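Local coordinates for protein phosphoethanolamine N-methyltransferase 1 (Haemonchus contortus, PDB 4KRG) that probably methylates phosphoethanolamine with S-adenosylmethionine as methyl donor, a step of nematode phosphocholine biosynthesis, at residues P293-R304 / F321-K331. Sequence-based numbering, arbitrary orientation.
With BOG (octyl beta-D-glucopyranoside), chain E; BOG (octyl beta-D-glucopyranoside), chain F.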
ATOM      1  N   PRO A 293     -10.399 -24.836   1.938  1.00 27.15           N
ATOM      2  CA  PRO A 293     -11.673 -25.116   2.614  1.00 28.36           C
ATOM      3  C   PRO A 293     -12.586 -23.890   2.609  1.00 25.35           C
ATOM      4  O   PRO A 293     -12.102 -22.762   2.489  1.00 24.57           O
ATOM      5  CB  PRO A 293     -11.243 -25.452   4.043  1.00 29.17           C
ATOM      6  CG  PRO A 293      -9.804 -25.868   3.925  1.00 29.24           C
ATOM      7  CD  PRO A 293      -9.246 -24.994   2.841  1.00 28.47           C
ATOM      8  N   LYS A 294     -13.893 -24.104   2.730  1.00 23.23           N
ATOM      9  CA  LYS A 294     -14.833 -22.987   2.739  1.00 21.87           C
ATOM     10  C   LYS A 294     -14.550 -22.048   3.906  1.00 21.76           C
ATOM     11  O   LYS A 294     -14.258 -22.496   5.016  1.00 26.74           O
ATOM     12  CB  LYS A 294     -16.269 -23.492   2.810  1.00 23.42           C
ATOM     13  CG  LYS A 294     -16.681 -24.313   1.602  1.00 27.45           C
ATOM     14  CD  LYS A 294     -18.047 -24.926   1.808  1.00 34.66           C
ATOM     15  CE  LYS A 294     -18.488 -25.708   0.599  1.00 38.83           C
ATOM     16  NZ  LYS A 294     -19.739 -26.446   0.910  1.00 44.92           N
ATOM     17  N   ASN A 295     -14.621 -20.749   3.636  1.00 16.70           N
ATOM     18  CA  ASN A 295     -14.364 -19.708   4.638  1.00 20.23           C
ATOM     19  C   ASN A 295     -12.924 -19.682   5.186  1.00 21.73           C
ATOM     20  O   ASN A 295     -12.662 -19.104   6.239  1.00 21.78           O
ATOM     21  CB  ASN A 295     -15.392 -19.779   5.783  1.00 22.86           C
ATOM     22  CG  ASN A 295     -15.397 -18.526   6.648  1.00 23.51           C
ATOM     23  OD1 ASN A 295     -15.331 -17.402   6.140  1.00 26.59           O
ATOM     24  ND2 ASN A 295     -15.444 -18.715   7.962  1.00 20.68           N
ATOM     25  N   SER A 296     -11.986 -20.287   4.463  1.00 19.34           N
ATOM     26  CA  SER A 296     -10.581 -20.208   4.843  1.00 19.25           C
ATOM     27  C   SER A 296      -9.975 -18.905   4.318  1.00 20.88           C
ATOM     28  O   SER A 296     -10.620 -18.185   3.556  1.00 22.58           O
ATOM     29  CB  SER A 296      -9.816 -21.409   4.304  1.00 21.27           C
ATOM     30  OG  SER A 296      -9.899 -21.458   2.901  1.00 24.89           O
ATOM     31  N   THR A 297      -8.755 -18.584   4.744  1.00 17.46           N
ATOM     32  CA  THR A 297      -8.025 -17.457   4.171  1.00 14.93           C
ATOM     33  C   THR A 297      -6.815 -17.972   3.392  1.00 13.45           C
ATOM     34  O   THR A 297      -5.933 -18.613   3.948  1.00 15.40           O
ATOM     35  CB  THR A 297      -7.579 -16.441   5.244  1.00 16.53           C
ATOM     36  OG1 THR A 297      -8.729 -15.945   5.943  1.00 18.40           O
ATOM     37  CG2 THR A 297      -6.862 -15.271   4.594  1.00 17.32           C
ATOM     38  N   ALA A 298      -6.799 -17.701   2.095  1.00 14.22           N
ATOM     39  CA  ALA A 298      -5.709 -18.128   1.225  1.00 16.35           C
ATOM     40  C   ALA A 298      -4.639 -17.042   1.132  1.00 15.15           C
ATOM     41  O   ALA A 298      -4.951 -15.855   1.084  1.00 16.69           O
ATOM     42  CB  ALA A 298      -6.247 -18.441  -0.164  1.00 16.10           C
ATOM     43  N   TYR A 299      -3.379 -17.448   1.098  1.00 15.00           N
ATOM     44  CA  TYR A 299      -2.292 -16.514   0.856  1.00 13.32           C
ATOM     45  C   TYR A 299      -1.924 -16.630  -0.614  1.00 14.08           C
ATOM     46  O   TYR A 299      -1.585 -17.710  -1.085  1.00 15.57           O
ATOM     47  CB  TYR A 299      -1.101 -16.861   1.751  1.00 16.49           C
ATOM     48  CG  TYR A 299       0.107 -15.950   1.620  1.00 18.63           C
ATOM     49  CD1 TYR A 299       0.141 -14.703   2.238  1.00 17.57           C
ATOM     50  CD2 TYR A 299       1.230 -16.360   0.916  1.00 17.13           C
ATOM     51  CE1 TYR A 299       1.252 -13.880   2.131  1.00 14.42           C
ATOM     52  CE2 TYR A 299       2.338 -15.552   0.807  1.00 16.97           C
ATOM     53  CZ  TYR A 299       2.346 -14.314   1.418  1.00 14.53           C
ATOM     54  OH  TYR A 299       3.460 -13.525   1.305  1.00 13.97           O
ATOM     55  N   VAL A 300      -2.021 -15.527  -1.343  1.00 12.11           N
ATOM     56  CA  VAL A 300      -1.724 -15.533  -2.773  1.00 17.36           C
ATOM     57  C   VAL A 300      -0.539 -14.622  -3.084  1.00 16.48           C
ATOM     58  O   VAL A 300      -0.471 -13.494  -2.606  1.00 18.60           O
ATOM     59  CB  VAL A 300      -2.968 -15.137  -3.606  1.00 13.87           C
ATOM     60  CG1 VAL A 300      -2.593 -14.868  -5.067  1.00 12.26           C
ATOM     61  CG2 VAL A 300      -4.028 -16.219  -3.521  1.00 14.74           C
ATOM     62  N   PHE A 301       0.405 -15.122  -3.877  1.00 13.81           N
ATOM     63  CA  PHE A 301       1.623 -14.377  -4.176  1.00 12.93           C
ATOM     64  C   PHE A 301       1.816 -14.320  -5.692  1.00 15.36           C
ATOM     65  O   PHE A 301       1.953 -15.351  -6.338  1.00 16.29           O
ATOM     66  CB  PHE A 301       2.819 -15.053  -3.485  1.00 13.23           C
ATOM     67  CG  PHE A 301       4.161 -14.419  -3.788  1.00 15.21           C
ATOM     68  CD1 PHE A 301       4.555 -13.254  -3.156  1.00 16.48           C
ATOM     69  CD2 PHE A 301       5.043 -15.021  -4.673  1.00 16.85           C
ATOM     70  CE1 PHE A 301       5.784 -12.687  -3.427  1.00 18.26           C
ATOM     71  CE2 PHE A 301       6.269 -14.463  -4.941  1.00 15.57           C
ATOM     72  CZ  PHE A 301       6.640 -13.295  -4.324  1.00 17.43           C
ATOM     73  N   THR A 302       1.803 -13.115  -6.262  1.00 13.54           N
ATOM     74  CA  THR A 302       1.946 -12.952  -7.716  1.00 16.25           C
ATOM     75  C   THR A 302       2.925 -11.825  -8.078  1.00 16.49           C
ATOM     76  O   THR A 302       2.532 -10.661  -8.166  1.00 16.81           O
ATOM     77  CB  THR A 302       0.580 -12.716  -8.402  1.00 14.36           C
ATOM     78  OG1 THR A 302      -0.032 -11.543  -7.858  1.00 15.53           O
ATOM     79  CG2 THR A 302      -0.345 -13.894  -8.188  1.00 12.98           C
ATOM     80  N   PRO A 303       4.206 -12.174  -8.292  1.00 16.57           N
ATOM     81  CA  PRO A 303       5.230 -11.159  -8.570  1.00 16.62           C
ATOM     82  C   PRO A 303       5.157 -10.614  -9.995  1.00 19.96           C
ATOM     83  O   PRO A 303       5.680  -9.525 -10.248  1.00 21.42           O
ATOM     84  CB  PRO A 303       6.535 -11.926  -8.377  1.00 17.38           C
ATOM     85  CG  PRO A 303       6.179 -13.344  -8.699  1.00 16.41           C
ATOM     86  CD  PRO A 303       4.784 -13.525  -8.181  1.00 15.21           C
ATOM     87  N   ARG A 304       4.531 -11.366 -10.899  1.00 18.86           N
ATOM     88  CA  ARG A 304       4.374 -10.953 -12.297  1.00 17.65           C
ATOM     89  C   ARG A 304       5.694 -10.518 -12.923  1.00 18.79           C
ATOM     90  O   ARG A 304       5.821  -9.391 -13.400  1.00 18.97           O
ATOM     91  CB  ARG A 304       3.340  -9.830 -12.418  1.00 18.07           C
ATOM     92  CG  ARG A 304       1.960 -10.184 -11.863  1.00 16.84           C
ATOM     93  CD  ARG A 304       1.082  -8.954 -11.824  1.00 17.66           C
ATOM     94  NE  ARG A 304      -0.132  -9.138 -11.038  1.00 17.60           N
ATOM     95  CZ  ARG A 304      -1.343  -8.789 -11.453  1.00 20.50           C
ATOM     96  NH1 ARG A 304      -1.499  -8.240 -12.647  1.00 21.09           N
ATOM     97  NH2 ARG A 304      -2.393  -8.987 -10.675  1.00 22.72           N
ATOM     98  N   PHE A 321     -14.506 -20.746  -4.041  1.00 19.23           N
ATOM     99  CA  PHE A 321     -14.247 -21.528  -2.838  1.00 21.97           C
ATOM    100  C   PHE A 321     -14.769 -20.892  -1.555  1.00 24.00           C
ATOM    101  O   PHE A 321     -14.510 -21.393  -0.463  1.00 26.73           O
ATOM    102  CB  PHE A 321     -12.764 -21.887  -2.736  1.00 21.93           C
ATOM    103  CG  PHE A 321     -12.288 -22.757  -3.866  1.00 23.37           C
ATOM    104  CD1 PHE A 321     -12.648 -24.100  -3.923  1.00 23.75           C
ATOM    105  CD2 PHE A 321     -11.506 -22.233  -4.884  1.00 22.24           C
ATOM    106  CE1 PHE A 321     -12.224 -24.903  -4.970  1.00 23.34           C
ATOM    107  CE2 PHE A 321     -11.081 -23.030  -5.935  1.00 25.22           C
ATOM    108  CZ  PHE A 321     -11.441 -24.366  -5.977  1.00 24.80           C
ATOM    109  N   THR A 322     -15.539 -19.817  -1.707  1.00 23.00           N
ATOM    110  CA  THR A 322     -16.120 -19.090  -0.580  1.00 22.22           C
ATOM    111  C   THR A 322     -15.083 -18.839   0.488  1.00 23.87           C
ATOM    112  O   THR A 322     -15.301 -19.153   1.656  1.00 27.30           O
ATOM    113  CB  THR A 322     -17.292 -19.852   0.054  1.00 26.38           C
ATOM    114  OG1 THR A 322     -16.813 -21.063   0.648  1.00 29.01           O
ATOM    115  CG2 THR A 322     -18.331 -20.178  -0.997  1.00 29.36           C
ATOM    116  N   CYS A 323     -13.950 -18.281   0.076  1.00 23.50           N
ATOM    117  CA  CYS A 323     -12.828 -18.071   0.975  1.00 21.29           C
ATOM    118  C   CYS A 323     -12.381 -16.621   0.936  1.00 19.72           C
ATOM    119  O   CYS A 323     -12.738 -15.886   0.021  1.00 17.46           O
ATOM    120  CB  CYS A 323     -11.658 -18.971   0.576  1.00 22.30           C
ATOM    121  SG  CYS A 323     -10.878 -18.539  -1.004  1.00 22.50           S
ATOM    122  N   ASN A 324     -11.599 -16.217   1.931  1.00 16.70           N
ATOM    123  CA  ASN A 324     -10.995 -14.896   1.928  1.00 14.71           C
ATOM    124  C   ASN A 324      -9.598 -14.993   1.330  1.00 15.94           C
ATOM    125  O   ASN A 324      -8.962 -16.041   1.408  1.00 16.91           O
ATOM    126  CB  ASN A 324     -10.928 -14.342   3.351  1.00 17.09           C
ATOM    127  CG  ASN A 324     -12.257 -14.433   4.080  1.00 19.82           C
ATOM    128  OD1 ASN A 324     -13.310 -14.132   3.520  1.00 18.51           O
ATOM    129  ND2 ASN A 324     -12.212 -14.860   5.339  1.00 22.75           N
ATOM    130  N   VAL A 325      -9.116 -13.917   0.722  1.00 14.39           N
ATOM    131  CA  VAL A 325      -7.833 -13.976   0.033  1.00 16.62           C
ATOM    132  C   VAL A 325      -6.986 -12.745   0.339  1.00 16.74           C
ATOM    133  O   VAL A 325      -7.489 -11.621   0.320  1.00 15.73           O
ATOM    134  CB  VAL A 325      -8.009 -14.097  -1.509  1.00 15.71           C
ATOM    135  CG1 VAL A 325      -6.658 -14.055  -2.213  1.00 19.43           C
ATOM    136  CG2 VAL A 325      -8.760 -15.361  -1.886  1.00 13.57           C
ATOM    137  N   TRP A 326      -5.711 -12.977   0.653  1.00 14.05           N
ATOM    138  CA  TRP A 326      -4.706 -11.924   0.671  1.00 14.10           C
ATOM    139  C   TRP A 326      -3.720 -12.175  -0.467  1.00 14.50           C
ATOM    140  O   TRP A 326      -3.034 -13.193  -0.490  1.00 15.51           O
ATOM    141  CB  TRP A 326      -3.959 -11.889   2.004  1.00 13.75           C
ATOM    142  CG  TRP A 326      -2.913 -10.821   2.034  1.00 13.90           C
ATOM    143  CD1 TRP A 326      -1.616 -10.930   1.632  1.00 13.72           C
ATOM    144  CD2 TRP A 326      -3.091  -9.475   2.486  1.00 13.11           C
ATOM    145  NE1 TRP A 326      -0.966  -9.728   1.809  1.00 14.71           N
ATOM    146  CE2 TRP A 326      -1.845  -8.820   2.330  1.00 15.05           C
ATOM    147  CE3 TRP A 326      -4.166  -8.759   3.011  1.00 14.25           C
ATOM    148  CZ2 TRP A 326      -1.658  -7.482   2.688  1.00 17.26           C
ATOM    149  CZ3 TRP A 326      -3.979  -7.435   3.366  1.00 16.90           C
ATOM    150  CH2 TRP A 326      -2.733  -6.808   3.201  1.00 16.93           C
ATOM    151  N   ASN A 327      -3.655 -11.240  -1.407  1.00 12.39           N
ATOM    152  CA  ASN A 327      -2.842 -11.394  -2.600  1.00 11.23           C
ATOM    153  C   ASN A 327      -1.735 -10.353  -2.575  1.00 13.26           C
ATOM    154  O   ASN A 327      -1.999  -9.147  -2.590  1.00 14.81           O
ATOM    155  CB  ASN A 327      -3.729 -11.222  -3.838  1.00 13.73           C
ATOM    156  CG  ASN A 327      -2.990 -11.433  -5.163  1.00 16.90           C
ATOM    157  OD1 ASN A 327      -1.758 -11.397  -5.245  1.00 16.97           O
ATOM    158  ND2 ASN A 327      -3.761 -11.627  -6.214  1.00 12.96           N
ATOM    159  N   VAL A 328      -0.498 -10.833  -2.533  1.00 13.34           N
ATOM    160  CA  VAL A 328       0.689  -9.981  -2.510  1.00 14.48           C
ATOM    161  C   VAL A 328       1.108  -9.649  -3.933  1.00 15.51           C
ATOM    162  O   VAL A 328       1.216 -10.544  -4.769  1.00 15.39           O
ATOM    163  CB  VAL A 328       1.868 -10.709  -1.833  1.00 11.57           C
ATOM    164  CG1 VAL A 328       3.077  -9.798  -1.730  1.00 11.68           C
ATOM    165  CG2 VAL A 328       1.462 -11.208  -0.457  1.00 13.18           C
ATOM    166  N   GLU A 329       1.326  -8.364  -4.208  1.00 15.02           N
ATOM    167  CA  GLU A 329       1.873  -7.913  -5.486  1.00 13.63           C
ATOM    168  C   GLU A 329       3.239  -7.278  -5.211  1.00 16.64           C
ATOM    169  O   GLU A 329       3.460  -6.720  -4.134  1.00 15.89           O
ATOM    170  CB  GLU A 329       0.935  -6.887  -6.140  1.00 15.52           C
ATOM    171  CG  GLU A 329      -0.511  -7.362  -6.349  1.00 17.22           C
ATOM    172  CD  GLU A 329      -0.741  -8.013  -7.709  1.00 20.87           C
ATOM    173  OE1 GLU A 329       0.246  -8.340  -8.405  1.00 22.29           O
ATOM    174  OE2 GLU A 329      -1.915  -8.199  -8.094  1.00 22.22           O
ATOM    175  N   THR A 330       4.158  -7.356  -6.169  1.00 12.63           N
ATOM    176  CA  THR A 330       5.466  -6.723  -5.996  1.00 15.40           C
ATOM    177  C   THR A 330       5.739  -5.639  -7.038  1.00 17.12           C
ATOM    178  O   THR A 330       6.742  -4.935  -6.957  1.00 16.44           O
ATOM    179  CB  THR A 330       6.624  -7.741  -6.002  1.00 17.10           C
ATOM    180  OG1 THR A 330       6.750  -8.320  -7.306  1.00 19.79           O
ATOM    181  CG2 THR A 330       6.380  -8.835  -4.983  1.00 16.63           C
ATOM    182  N   LYS A 331       4.847  -5.512  -8.015  1.00 17.99           N
ATOM    183  CA  LYS A 331       4.965  -4.467  -9.030  1.00 19.43           C
ATOM    184  C   LYS A 331       3.950  -3.352  -8.764  1.00 18.85           C
ATOM    185  O   LYS A 331       2.742  -3.577  -8.869  1.00 17.49           O
ATOM    186  CB  LYS A 331       4.744  -5.053 -10.429  1.00 21.23           C
ATOM    187  CG  LYS A 331       5.577  -6.289 -10.751  1.00 23.14           C
ATOM    188  CD  LYS A 331       6.908  -5.927 -11.405  1.00 26.15           C
ATOM    189  CE  LYS A 331       7.597  -7.146 -12.022  1.00 22.06           C
ATOM    190  NZ  LYS A 331       8.041  -8.142 -11.010  1.00 20.05           N
TER
HETATM  191  C1  BOG E 503      -5.539 -16.174   9.973  1.00 18.49           C
HETATM  192  O1  BOG E 503      -5.213 -14.880   9.617  1.00 18.22           O
HETATM  193  C2  BOG E 503      -5.475 -16.358  11.475  1.00 18.14           C
HETATM  194  O2  BOG E 503      -4.132 -16.178  11.897  1.00 19.41           O
HETATM  195  C3  BOG E 503      -5.939 -17.724  11.853  1.00 21.18           C
HETATM  196  O3  BOG E 503      -5.933 -17.861  13.302  1.00 24.13           O
HETATM  197  C4  BOG E 503      -7.304 -18.011  11.319  1.00 21.53           C
HETATM  198  O4  BOG E 503      -7.698 -19.362  11.632  1.00 22.18           O
HETATM  199  C5  BOG E 503      -7.344 -17.817   9.810  1.00 19.98           C
HETATM  200  O5  BOG E 503      -6.900 -16.460   9.456  1.00 18.40           O
HETATM  201  C6  BOG E 503      -8.701 -18.006   9.295  1.00 19.16           C
HETATM  202  O6  BOG E 503      -8.614 -18.800   8.154  1.00 24.76           O
HETATM  203  C1' BOG E 503      -4.550 -14.807   8.356  1.00 16.56           C
HETATM  204  C2' BOG E 503      -4.197 -13.319   8.098  1.00 17.13           C
HETATM  205  C3' BOG E 503      -5.425 -12.425   8.154  1.00 16.51           C
HETATM  206  C4' BOG E 503      -5.823 -11.705   7.023  1.00 16.44           C
HETATM  207  C5' BOG E 503      -7.338 -11.428   6.811  1.00 30.34           C
HETATM  208  C6' BOG E 503      -7.628 -10.494   5.629  1.00 29.96           C
HETATM  209  C7' BOG E 503      -7.877 -11.238   4.294  1.00 31.31           C
HETATM  210  C8' BOG E 503      -9.305 -11.153   3.877  1.00 30.69           C
HETATM  211  C1  BOG F 504     -15.602 -25.089  -7.083  1.00130.70           C
HETATM  212  O1  BOG F 504     -15.394 -24.855  -8.437  1.00130.37           O
HETATM  213  C2  BOG F 504     -17.063 -24.855  -6.749  1.00130.55           C
HETATM  214  O2  BOG F 504     -17.360 -23.477  -6.944  1.00130.10           O
HETATM  215  C3  BOG F 504     -17.401 -25.249  -5.351  1.00130.81           C
HETATM  216  O3  BOG F 504     -18.842 -25.130  -5.172  1.00131.09           O
HETATM  217  C4  BOG F 504     -16.973 -26.644  -5.036  1.00130.57           C
HETATM  218  O4  BOG F 504     -17.165 -26.917  -3.631  1.00130.53           O
HETATM  219  C5  BOG F 504     -15.506 -26.875  -5.363  1.00130.59           C
HETATM  220  O5  BOG F 504     -15.169 -26.480  -6.749  1.00130.83           O
HETATM  221  C6  BOG F 504     -15.209 -28.299  -5.191  1.00130.44           C
HETATM  222  O6  BOG F 504     -14.189 -28.434  -4.242  1.00130.08           O
HETATM  223  C1' BOG F 504     -14.194 -24.127  -8.711  1.00130.26           C
HETATM  224  C2' BOG F 504     -14.122 -23.734 -10.217  1.00 45.02           C
HETATM  225  C3' BOG F 504     -12.744 -23.196 -10.596  1.00 43.83           C
HETATM  226  C4' BOG F 504     -12.144 -22.205  -9.808  1.00 42.56           C
HETATM  227  C5' BOG F 504     -10.596 -22.123  -9.644  1.00 43.49           C
HETATM  228  C6' BOG F 504     -10.059 -20.704  -9.882  1.00 43.78           C
HETATM  229  C7' BOG F 504      -8.538 -20.557  -9.618  1.00 22.10           C
HETATM  230  C8' BOG F 504      -8.168 -19.177  -9.189  1.00 22.80           C
HETATM  231  O   HOH W   1     -14.995 -16.669   3.363  1.00 18.72           O
HETATM  232  O   HOH W   2     -15.095 -14.610   7.250  1.00 20.08           O
HETATM  233  O   HOH W   3      -9.864 -13.484   6.442  1.00 20.64           O
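Val300 and Val325 meet by their methyl branches, CG2 to CG1 at 3.6 Å, on the face of two parallel strands, 297-302 and 324-329, that is covered by helix 314-321. Strand, helix and strand form a beta-alpha-beta unit of a Rossmann-like domain, consistent with the second methyltransferase-type domain of a di-domain enzyme; the phosphoethanolamine and S-adenosylhomocysteine seen here occupy the other domain. Strand 372-378 pairs with the far edge of 297-302 and strand 350-354 with that of 324-329, so the pair is central. Val300 sits in the middle of the parallel ladder: its N donates to Trp326 O and its O accepts from Val328 N, both at 2.7 Å.

On the opposite face Tyr299 has CG anti to the backbone N (chi1 -179°), which carries its ring along the strand until CE1 lies 3.7 Å from Val328 CG2; its hydroxyl bonds to Ser361. Phe301 repeats this placement, CD1 resting against Val328 CB at 3.9 Å, while Trp326 meets Trp365 edge-to-face.

The N-terminal end is wetter. Within the type II turn Pro293-Ser296, Asn295 turns its OD1 to water 2, which links it to Asn324 ND2, weakly on the ND2 side, and the two amide planes stand 85° apart. The end of the octyl tail of a bound octyl glucoside touches Asn324, C8' lying 3.6 Å from its CB.

At the C-terminal end the grip is ionic. Arg304, extended from CG to NE, reaches Glu329, whose chain bends at chi2 to meet it; Ser338 OG also bonds OE2. This salt bridge pairs NE with OE1 and NH2 with OE2, through two hydrogen bonds that are short but weak, being strongly bent at hydrogen. Well away from that pair Lys331 curls back over the loop, its NZ donating to Pro303 O at 2.8 Å from 33° outside the carbonyl plane.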